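Local coordinates for protein putative transcriptional regulator (Bacillus cytotoxicus NVH 391-98, PDB 3K4H) that is a putative LacI-family transcriptional regulator that holds a glucose-containing glycan in its sugar-binding cleft and probably couples sugar binding to DNA binding, at residues A[26-38]-A[247-259]. Residues are numbered along the deposited sequence; the frame is centred on the assembly and turned at random.
Sequences PFFPEVIRGISSF and IYQLGYEAAKALV. With GLC (alpha-D-glucopyranose), chain C; GLC (alpha-D-glucopyranose), chain B.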
loop_
_atom_site.group_PDB
_atom_site.type_symbol
_atom_site.label_atom_id
_atom_site.label_comp_id
_atom_site.label_asym_id
_atom_site.label_seq_id
_atom_site.Cartn_x
_atom_site.Cartn_y
_atom_site.Cartn_z
ATOM N N PRO A 26 -23.644 -1.819 -6.616
ATOM C CA PRO A 26 -22.984 -1.721 -7.941
ATOM C C PRO A 26 -21.497 -2.020 -7.907
ATOM O O PRO A 26 -20.899 -2.147 -8.970
ATOM C CB PRO A 26 -23.271 -0.296 -8.414
ATOM C CG PRO A 26 -23.724 0.441 -7.210
ATOM C CD PRO A 26 -24.215 -0.538 -6.162
ATOM N N PHE A 27 -20.902 -2.173 -6.720
ATOM C CA PHE A 27 -19.507 -2.604 -6.691
ATOM C C PHE A 27 -19.252 -3.882 -7.531
ATOM O O PHE A 27 -18.235 -3.983 -8.273
ATOM C CB PHE A 27 -18.990 -2.819 -5.273
ATOM C CG PHE A 27 -17.562 -3.287 -5.227
ATOM C CD1 PHE A 27 -16.518 -2.374 -5.236
ATOM C CD2 PHE A 27 -17.258 -4.640 -5.231
ATOM C CE1 PHE A 27 -15.179 -2.799 -5.239
ATOM C CE2 PHE A 27 -15.916 -5.073 -5.243
ATOM C CZ PHE A 27 -14.882 -4.140 -5.243
ATOM N N PHE A 28 -20.153 -4.850 -7.407
ATOM C CA PHE A 28 -19.915 -6.170 -7.963
ATOM C C PHE A 28 -19.983 -6.340 -9.480
ATOM O O PHE A 28 -19.073 -6.950 -10.050
ATOM C CB PHE A 28 -20.671 -7.225 -7.185
ATOM C CG PHE A 28 -20.240 -7.284 -5.765
ATOM C CD1 PHE A 28 -20.976 -6.638 -4.766
ATOM C CD2 PHE A 28 -19.040 -7.907 -5.415
ATOM C CE1 PHE A 28 -20.537 -6.653 -3.429
ATOM C CE2 PHE A 28 -18.603 -7.940 -4.087
ATOM C CZ PHE A 28 -19.347 -7.300 -3.095
ATOM N N PRO A 29 -21.018 -5.789 -10.151
ATOM C CA PRO A 29 -21.002 -5.941 -11.616
ATOM C C PRO A 29 -19.779 -5.257 -12.211
ATOM O O PRO A 29 -19.291 -5.680 -13.268
ATOM C CB PRO A 29 -22.271 -5.228 -12.057
ATOM C CG PRO A 29 -23.168 -5.359 -10.866
ATOM C CD PRO A 29 -22.295 -5.228 -9.668
ATOM N N GLU A 30 -19.278 -4.213 -11.547
ATOM C CA GLU A 30 -18.116 -3.525 -12.059
ATOM C C GLU A 30 -16.834 -4.345 -11.829
ATOM O O GLU A 30 -15.972 -4.394 -12.712
ATOM C CB GLU A 30 -18.015 -2.144 -11.433
ATOM C CG GLU A 30 -16.980 -1.250 -12.024
ATOM C CD GLU A 30 -17.304 -0.810 -13.440
ATOM O OE1 GLU A 30 -18.328 -1.255 -14.032
ATOM O OE2 GLU A 30 -16.506 -0.005 -13.964
ATOM N N VAL A 31 -16.722 -5.020 -10.671
ATOM C CA VAL A 31 -15.510 -5.797 -10.410
ATOM C C VAL A 31 -15.485 -6.964 -11.352
ATOM O O VAL A 31 -14.437 -7.271 -11.925
ATOM C CB VAL A 31 -15.332 -6.205 -8.926
ATOM C CG1 VAL A 31 -15.435 -7.667 -8.739
ATOM C CG2 VAL A 31 -13.971 -5.754 -8.427
ATOM N N ILE A 32 -16.660 -7.567 -11.559
ATOM C CA ILE A 32 -16.785 -8.696 -12.444
ATOM C C ILE A 32 -16.500 -8.258 -13.855
ATOM O O ILE A 32 -15.891 -8.988 -14.616
ATOM C CB ILE A 32 -18.158 -9.346 -12.352
ATOM C CG1 ILE A 32 -18.286 -10.044 -10.991
ATOM C CG2 ILE A 32 -18.317 -10.363 -13.466
ATOM C CD1 ILE A 32 -19.667 -10.526 -10.630
ATOM N N ARG A 33 -16.904 -7.044 -14.198
ATOM C CA ARG A 33 -16.673 -6.524 -15.525
ATOM C C ARG A 33 -15.169 -6.389 -15.799
ATOM O O ARG A 33 -14.719 -6.537 -16.930
ATOM C CB ARG A 33 -17.373 -5.189 -15.642
ATOM C CG ARG A 33 -17.454 -4.605 -17.029
ATOM C CD ARG A 33 -17.785 -3.111 -16.921
ATOM N NE ARG A 33 -16.983 -2.401 -17.903
ATOM C CZ ARG A 33 -16.354 -1.252 -17.684
ATOM N NH1 ARG A 33 -16.428 -0.641 -16.500
ATOM N NH2 ARG A 33 -15.644 -0.723 -18.664
ATOM N N GLY A 34 -14.388 -6.109 -14.764
ATOM C CA GLY A 34 -12.933 -6.015 -14.921
ATOM C C GLY A 34 -12.366 -7.424 -14.997
ATOM O O GLY A 34 -11.435 -7.714 -15.774
ATOM N N ILE A 35 -12.946 -8.309 -14.188
ATOM C CA ILE A 35 -12.466 -9.673 -14.097
ATOM C C ILE A 35 -12.584 -10.303 -15.488
ATOM O O ILE A 35 -11.608 -10.853 -16.028
ATOM C CB ILE A 35 -13.230 -10.461 -13.007
ATOM C CG1 ILE A 35 -12.643 -10.130 -11.632
ATOM C CG2 ILE A 35 -13.102 -11.934 -13.240
ATOM C CD1 ILE A 35 -13.570 -10.360 -10.462
ATOM N N SER A 36 -13.775 -10.164 -16.064
ATOM C CA SER A 36 -14.127 -10.718 -17.354
ATOM C C SER A 36 -13.268 -10.137 -18.497
ATOM O O SER A 36 -12.833 -10.860 -19.420
ATOM C CB SER A 36 -15.595 -10.417 -17.615
ATOM O OG SER A 36 -15.950 -10.821 -18.913
ATOM N N SER A 37 -13.034 -8.825 -18.442
ATOM C CA SER A 37 -12.265 -8.169 -19.484
ATOM C C SER A 37 -10.890 -8.837 -19.626
ATOM O O SER A 37 -10.425 -9.054 -20.734
ATOM C CB SER A 37 -12.175 -6.668 -19.214
ATOM O OG SER A 37 -11.295 -6.028 -20.118
ATOM N N PHE A 38 -10.278 -9.206 -18.503
ATOM C CA PHE A 38 -9.033 -9.967 -18.535
ATOM C C PHE A 38 -9.209 -11.461 -18.847
ATOM O O PHE A 38 -8.487 -12.031 -19.681
ATOM C CB PHE A 38 -8.216 -9.808 -17.246
ATOM C CG PHE A 38 -6.844 -10.382 -17.358
ATOM C CD1 PHE A 38 -5.814 -9.639 -17.909
ATOM C CD2 PHE A 38 -6.595 -11.691 -16.987
ATOM C CE1 PHE A 38 -4.550 -10.165 -18.053
ATOM C CE2 PHE A 38 -5.329 -12.231 -17.132
ATOM C CZ PHE A 38 -4.302 -11.455 -17.666
ATOM N N ILE A 247 -12.806 0.361 -9.259
ATOM C CA ILE A 247 -13.336 -0.967 -9.113
ATOM C C ILE A 247 -12.911 -1.879 -10.261
ATOM O O ILE A 247 -12.504 -3.034 -10.036
ATOM C CB ILE A 247 -14.868 -0.927 -9.017
ATOM C CG1 ILE A 247 -15.321 -0.127 -7.791
ATOM C CG2 ILE A 247 -15.445 -2.342 -8.929
ATOM C CD1 ILE A 247 -16.545 0.724 -8.033
ATOM N N TYR A 248 -13.006 -1.373 -11.483
ATOM C CA TYR A 248 -12.742 -2.173 -12.658
ATOM C C TYR A 248 -11.313 -2.703 -12.593
ATOM O O TYR A 248 -11.055 -3.879 -12.853
ATOM C CB TYR A 248 -12.938 -1.303 -13.901
ATOM C CG TYR A 248 -12.511 -1.921 -15.208
ATOM C CD1 TYR A 248 -13.438 -2.568 -16.019
ATOM C CD2 TYR A 248 -11.181 -1.867 -15.641
ATOM C CE1 TYR A 248 -13.061 -3.134 -17.239
ATOM C CE2 TYR A 248 -10.786 -2.431 -16.849
ATOM C CZ TYR A 248 -11.743 -3.054 -17.642
ATOM O OH TYR A 248 -11.403 -3.638 -18.834
ATOM N N GLN A 249 -10.373 -1.822 -12.260
ATOM C CA GLN A 249 -8.968 -2.188 -12.290
ATOM C C GLN A 249 -8.678 -3.174 -11.148
ATOM O O GLN A 249 -7.849 -4.080 -11.316
ATOM C CB GLN A 249 -8.074 -0.951 -12.242
ATOM C CG GLN A 249 -6.854 -1.047 -13.152
ATOM C CD GLN A 249 -7.173 -1.180 -14.677
ATOM O OE1 GLN A 249 -7.939 -0.386 -15.254
ATOM N NE2 GLN A 249 -6.534 -2.162 -15.330
ATOM N N LEU A 250 -9.401 -3.041 -10.029
ATOM C CA LEU A 250 -9.314 -4.014 -8.957
ATOM C C LEU A 250 -9.616 -5.381 -9.540
ATOM O O LEU A 250 -8.914 -6.329 -9.257
ATOM C CB LEU A 250 -10.298 -3.710 -7.814
ATOM C CG LEU A 250 -10.092 -2.528 -6.854
ATOM C CD1 LEU A 250 -11.267 -2.485 -5.875
ATOM C CD2 LEU A 250 -8.761 -2.572 -6.088
ATOM N N GLY A 251 -10.653 -5.468 -10.371
ATOM C CA GLY A 251 -11.116 -6.736 -10.926
ATOM C C GLY A 251 -10.136 -7.293 -11.929
ATOM O O GLY A 251 -9.774 -8.469 -11.877
ATOM N N TYR A 252 -9.678 -6.420 -12.818
ATOM C CA TYR A 252 -8.865 -6.805 -13.942
ATOM C C TYR A 252 -7.564 -7.331 -13.389
ATOM O O TYR A 252 -7.130 -8.444 -13.700
ATOM C CB TYR A 252 -8.609 -5.568 -14.766
ATOM C CG TYR A 252 -7.879 -5.789 -16.060
ATOM C CD1 TYR A 252 -8.585 -5.912 -17.253
ATOM C CD2 TYR A 252 -6.485 -5.840 -16.109
ATOM C CE1 TYR A 252 -7.925 -6.094 -18.468
ATOM C CE2 TYR A 252 -5.821 -6.043 -17.318
ATOM C CZ TYR A 252 -6.554 -6.157 -18.488
ATOM O OH TYR A 252 -5.941 -6.322 -19.697
ATOM N N GLU A 253 -6.959 -6.516 -12.534
ATOM C CA GLU A 253 -5.738 -6.877 -11.883
ATOM C C GLU A 253 -5.874 -8.128 -10.985
ATOM O O GLU A 253 -4.965 -8.954 -10.951
ATOM C CB GLU A 253 -5.152 -5.671 -11.143
ATOM C CG GLU A 253 -3.632 -5.552 -11.367
ATOM C CD GLU A 253 -3.264 -5.157 -12.787
ATOM O OE1 GLU A 253 -3.967 -4.307 -13.368
ATOM O OE2 GLU A 253 -2.270 -5.683 -13.331
ATOM N N ALA A 254 -7.003 -8.308 -10.303
ATOM C CA ALA A 254 -7.164 -9.548 -9.535
ATOM C C ALA A 254 -7.054 -10.775 -10.445
ATOM O O ALA A 254 -6.248 -11.662 -10.169
ATOM C CB ALA A 254 -8.413 -9.564 -8.779
ATOM N N ALA A 255 -7.798 -10.780 -11.559
ATOM C CA ALA A 255 -7.808 -11.903 -12.511
ATOM C C ALA A 255 -6.442 -12.156 -13.136
ATOM O O ALA A 255 -6.027 -13.307 -13.313
ATOM C CB ALA A 255 -8.842 -11.677 -13.581
ATOM N N LYS A 256 -5.741 -11.078 -13.469
ATOM C CA LYS A 256 -4.404 -11.176 -14.045
ATOM C C LYS A 256 -3.445 -11.810 -13.043
ATOM O O LYS A 256 -2.584 -12.589 -13.414
ATOM C CB LYS A 256 -3.917 -9.790 -14.443
ATOM C CG LYS A 256 -2.604 -9.737 -15.156
ATOM C CD LYS A 256 -2.212 -8.322 -15.371
ATOM C CE LYS A 256 -1.434 -8.248 -16.625
ATOM N NZ LYS A 256 -0.996 -6.862 -16.813
ATOM N N ALA A 257 -3.625 -11.490 -11.766
ATOM C CA ALA A 257 -2.795 -12.076 -10.718
ATOM C C ALA A 257 -3.112 -13.557 -10.522
ATOM O O ALA A 257 -2.211 -14.344 -10.291
ATOM C CB ALA A 257 -2.944 -11.306 -9.400
ATOM N N LEU A 258 -4.386 -13.926 -10.627
ATOM C CA LEU A 258 -4.805 -15.306 -10.390
ATOM C C LEU A 258 -4.331 -16.230 -11.499
ATOM O O LEU A 258 -3.809 -17.301 -11.226
ATOM C CB LEU A 258 -6.318 -15.407 -10.232
ATOM C CG LEU A 258 -6.882 -16.819 -10.084
ATOM C CD1 LEU A 258 -6.282 -17.557 -8.871
ATOM C CD2 LEU A 258 -8.406 -16.818 -10.035
ATOM N N VAL A 259 -4.515 -15.807 -12.745
ATOM C CA VAL A 259 -4.144 -16.620 -13.892
ATOM C C VAL A 259 -2.640 -16.838 -13.874
ATOM O O VAL A 259 -2.151 -17.928 -14.165
ATOM C CB VAL A 259 -4.624 -15.972 -15.219
ATOM C CG1 VAL A 259 -3.989 -16.606 -16.431
ATOM C CG2 VAL A 259 -6.128 -16.102 -15.332
HETATM C C1 GLC C . -18.815 -2.554 -1.123
HETATM C C2 GLC C . -18.566 -4.046 -1.273
HETATM C C3 GLC C . -17.223 -4.402 -0.675
HETATM C C4 GLC C . -16.194 -3.613 -1.465
HETATM C C5 GLC C . -16.383 -2.124 -1.170
HETATM C C6 GLC C . -15.415 -1.284 -2.024
HETATM O O1 GLC C . -19.173 -2.285 0.207
HETATM O O2 GLC C . -19.571 -4.757 -0.593
HETATM O O3 GLC C . -17.023 -5.801 -0.739
HETATM O O4 GLC C . -14.876 -3.995 -1.140
HETATM O O5 GLC C . -17.711 -1.722 -1.450
HETATM O O6 GLC C . -15.059 -0.069 -1.403
HETATM C C1 GLC B . -14.102 -4.653 -2.137
HETATM C C2 GLC B . -13.539 -5.897 -1.483
HETATM C C3 GLC B . -12.662 -5.428 -0.334
HETATM C C4 GLC B . -11.541 -4.506 -0.849
HETATM C C5 GLC B . -12.116 -3.378 -1.673
HETATM C C6 GLC B . -10.981 -2.605 -2.299
HETATM O O2 GLC B . -14.609 -6.674 -0.994
HETATM O O3 GLC B . -12.231 -6.583 0.351
HETATM O O4 GLC B . -10.923 -3.816 0.190
HETATM O O5 GLC B . -13.034 -3.864 -2.647
HETATM O O6 GLC B . -10.952 -1.365 -1.643
#
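Gly34 and Gly251 meet where helix 27-38 crosses helix 247-259, two helices packed side by side on the six-stranded parallel sheet of one lobe of the periplasmic-binding-protein-like fold of LacI regulators. Their axes approach to 6.4 Å at a crossing angle of -41°, a closeness open to two glycines because neither carries a side chain to hold the backbones apart. Weak CA-H...O contacts line this crossing: Gly251 CA to Val31 O and Gly34 CA to Tyr248 O, each 3.5 Å, and Tyr252 CA to Gly34 O.

Aromatic rings frame the crossing. Tyr248 lies as a knob among Glu30, Arg33, Gly34 and Ser37, with Gly34 CA over one ring face; its CG, anti to the backbone N (chi1 171°), directs the ring so that OH reaches Ser37. The Arg33 guanidinium lays a face over Tyr248 CD1, its plane 43° from the ring, while Arg33 NH1 forms a salt bridge with Glu30 OE2. Farther along, Phe38 fills a hole between Tyr252, Ala255, Lys256 and Val259. Its edge meets the face of Tyr252 in a T-shaped pair, and the aliphatic start of Lys256 covers a Phe38 face, with CB 3.7 Å from the ring centroid; Lys256 NZ forms a salt bridge with Asp260 of the second subunit.

Apolar packing closes the sugar end, where Phe27 and Leu250 line the glycan pocket. Ile247 CG2 rests on one face of Phe27 and C4 of the chain C glucose on the opposite face, since a flat apolar ring can pack against a methyl and a sugar at once. Leu250 CD1 lies at the Phe27 edge and reaches C6 of the chain B glucose, whose C1 is linked to O4 of the chain C unit, at 3.6 Å.

One hydrogen bond joins the helices through side chains. Serine sets a hydroxyl one bond beyond a CB that points toward the other helix, and Ser37 OG, donor or acceptor, lies 2.7 Å from Tyr248 OH.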